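Local structure of protein ShdD (Sedimentibacter hydroxybenzoicus, 7AE5) at residues 28-32 with 49-54. The protein takes part in the non-oxidative decarboxylation and detoxification of phenolic derivatives under anaerobic conditions, though its precise biochemical role is unknown. Residues are numbered along the deposited sequence; the frame is centred on the assembly and turned at random.
Sequences CEKCC and LDDNKI. With ZN (zinc ion), chain Z.
Lys30 reaches from the zinc-binding turn to the start of the short helix beginning at Asp51, meeting Ile54 and Asp51 along the way. Its CB starts toward the helix but stops short of it, and CG approaches Ile54 CD1 only to 4.6 Å. The bend at chi2 (-137°) then lays Lys30 CD 3.8 Å from Ile54 CD1, a methylene against a methyl, and the bend at chi3 (-83°) turns CE and NZ on to Asp51. Lys30 CE passes 3.9 Å from Asp51 OD1. Lys30 NZ ends 3.0 Å from Asp51 OD1, in a salt bridge whose hydrogen bond is weak, and the two side chains cross at about a right angle. Behind this bridge, Cys28 and Cys31 form the second CxxC knuckle of a four-cysteine zinc site, completed by Cys3 and Cys6, in a small antiparallel-sheet domain resembling a zinc ribbon. Cys28 SG, 2.3 Å from the zinc, also accepts a nearly straight bond from Cys31 N and a weak one from Lys30 N, as is usual for such knuckles. Cys31 turns its sulfur to the metal, while its CB takes the methyls Leu49 CD1 and Ile54 CD1, each at 3.9 Å. At the helix start Asp50 is the N-cap, its OD1 receiving Lys53 N at 2.6 Å almost in line with the C-O bond. Leu49, just ahead of it, also packs on Val272 of the phenolic acid decarboxylase chain.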
loop_
_atom_site.group_PDB
_atom_site.type_symbol
_atom_site.label_atom_id
_atom_site.label_comp_id
_atom_site.label_asym_id
_atom_site.label_seq_id
_atom_site.Cartn_x
_atom_site.Cartn_y
_atom_site.Cartn_z
ATOM N N CYS H 28 -0.173 -4.676 -54.675
ATOM C CA CYS H 28 -1.544 -4.194 -54.738
ATOM C C CYS H 28 -1.552 -2.681 -54.917
ATOM O O CYS H 28 -0.836 -1.962 -54.216
ATOM C CB CYS H 28 -2.296 -4.587 -53.468
ATOM S SG CYS H 28 -3.934 -3.863 -53.307
ATOM N N GLU H 29 -2.359 -2.200 -55.862
ATOM C CA GLU H 29 -2.444 -0.768 -56.112
ATOM C C GLU H 29 -3.402 -0.057 -55.166
ATOM O O GLU H 29 -3.460 1.177 -55.185
ATOM C CB GLU H 29 -2.857 -0.508 -57.564
ATOM C CG GLU H 29 -1.799 -0.906 -58.584
ATOM C CD GLU H 29 -1.857 -0.070 -59.849
ATOM O OE1 GLU H 29 -1.777 1.173 -59.749
ATOM O OE2 GLU H 29 -1.978 -0.657 -60.946
ATOM N N LYS H 30 -4.143 -0.794 -54.340
ATOM C CA LYS H 30 -5.027 -0.166 -53.367
ATOM C C LYS H 30 -4.360 -0.005 -52.002
ATOM O O LYS H 30 -4.437 1.069 -51.397
ATOM C CB LYS H 30 -6.325 -0.968 -53.228
ATOM C CG LYS H 30 -7.510 -0.129 -52.777
ATOM C CD LYS H 30 -8.335 -0.838 -51.715
ATOM C CE LYS H 30 -9.320 -1.814 -52.329
ATOM N NZ LYS H 30 -10.349 -2.248 -51.342
ATOM N N CYS H 31 -3.698 -1.053 -51.507
ATOM C CA CYS H 31 -3.149 -1.047 -50.156
ATOM C C CYS H 31 -1.638 -1.256 -50.113
ATOM O O CYS H 31 -1.075 -1.388 -49.018
ATOM C CB CYS H 31 -3.846 -2.108 -49.299
ATOM S SG CYS H 31 -3.221 -3.784 -49.525
ATOM N N CYS H 32 -0.972 -1.300 -51.266
ATOM C CA CYS H 32 0.483 -1.354 -51.400
ATOM C C CYS H 32 1.101 -2.647 -50.881
ATOM O O CYS H 32 2.331 -2.738 -50.797
ATOM C CB CYS H 32 1.166 -0.166 -50.708
ATOM S SG CYS H 32 0.410 1.436 -51.044
ATOM N N LEU H 49 -7.070 -5.725 -44.693
ATOM C CA LEU H 49 -7.609 -4.392 -44.900
ATOM C C LEU H 49 -8.853 -4.457 -45.776
ATOM O O LEU H 49 -9.074 -5.425 -46.509
ATOM C CB LEU H 49 -6.567 -3.467 -45.540
ATOM C CG LEU H 49 -5.331 -3.166 -44.690
ATOM C CD1 LEU H 49 -4.337 -2.313 -45.466
ATOM C CD2 LEU H 49 -5.735 -2.486 -43.392
ATOM N N ASP H 50 -9.673 -3.415 -45.677
ATOM C CA ASP H 50 -10.811 -3.231 -46.569
ATOM C C ASP H 50 -10.894 -1.748 -46.915
ATOM O O ASP H 50 -9.975 -0.972 -46.637
ATOM C CB ASP H 50 -12.104 -3.782 -45.946
ATOM C CG ASP H 50 -12.483 -3.098 -44.635
ATOM O OD1 ASP H 50 -12.051 -1.954 -44.378
ATOM O OD2 ASP H 50 -13.231 -3.719 -43.850
ATOM N N ASP H 51 -12.014 -1.348 -47.519
ATOM C CA ASP H 51 -12.174 0.045 -47.919
ATOM C C ASP H 51 -12.348 0.957 -46.710
ATOM O O ASP H 51 -11.844 2.086 -46.701
ATOM C CB ASP H 51 -13.360 0.180 -48.871
ATOM C CG ASP H 51 -13.321 -0.835 -49.994
ATOM O OD1 ASP H 51 -12.817 -0.497 -51.085
ATOM O OD2 ASP H 51 -13.792 -1.973 -49.782
ATOM N N ASN H 52 -13.052 0.487 -45.679
ATOM C CA ASN H 52 -13.330 1.343 -44.532
ATOM C C ASN H 52 -12.118 1.479 -43.617
ATOM O O ASN H 52 -11.857 2.569 -43.096
ATOM C CB ASN H 52 -14.532 0.811 -43.752
ATOM C CG ASN H 52 -15.482 1.914 -43.328
ATOM O OD1 ASN H 52 -15.227 2.630 -42.359
ATOM N ND2 ASN H 52 -16.581 2.065 -44.061
ATOM N N LYS H 53 -11.370 0.392 -43.403
ATOM C CA LYS H 53 -10.151 0.501 -42.609
ATOM C C LYS H 53 -9.108 1.363 -43.305
ATOM O O LYS H 53 -8.346 2.069 -42.636
ATOM C CB LYS H 53 -9.573 -0.884 -42.307
ATOM C CG LYS H 53 -10.279 -1.623 -41.180
ATOM C CD LYS H 53 -11.070 -2.816 -41.687
ATOM C CE LYS H 53 -12.122 -3.259 -40.681
ATOM N NZ LYS H 53 -13.268 -2.307 -40.615
ATOM N N ILE H 54 -9.065 1.330 -44.639
ATOM C CA ILE H 54 -8.118 2.161 -45.376
ATOM C C ILE H 54 -8.530 3.626 -45.317
ATOM O O ILE H 54 -7.696 4.513 -45.098
ATOM C CB ILE H 54 -7.989 1.663 -46.827
ATOM C CG1 ILE H 54 -7.011 0.490 -46.899
ATOM C CG2 ILE H 54 -7.546 2.788 -47.749
ATOM C CD1 ILE H 54 -7.113 -0.308 -48.177
HETATM ZN ZN ZN Z . -4.336 -4.877 -51.247
#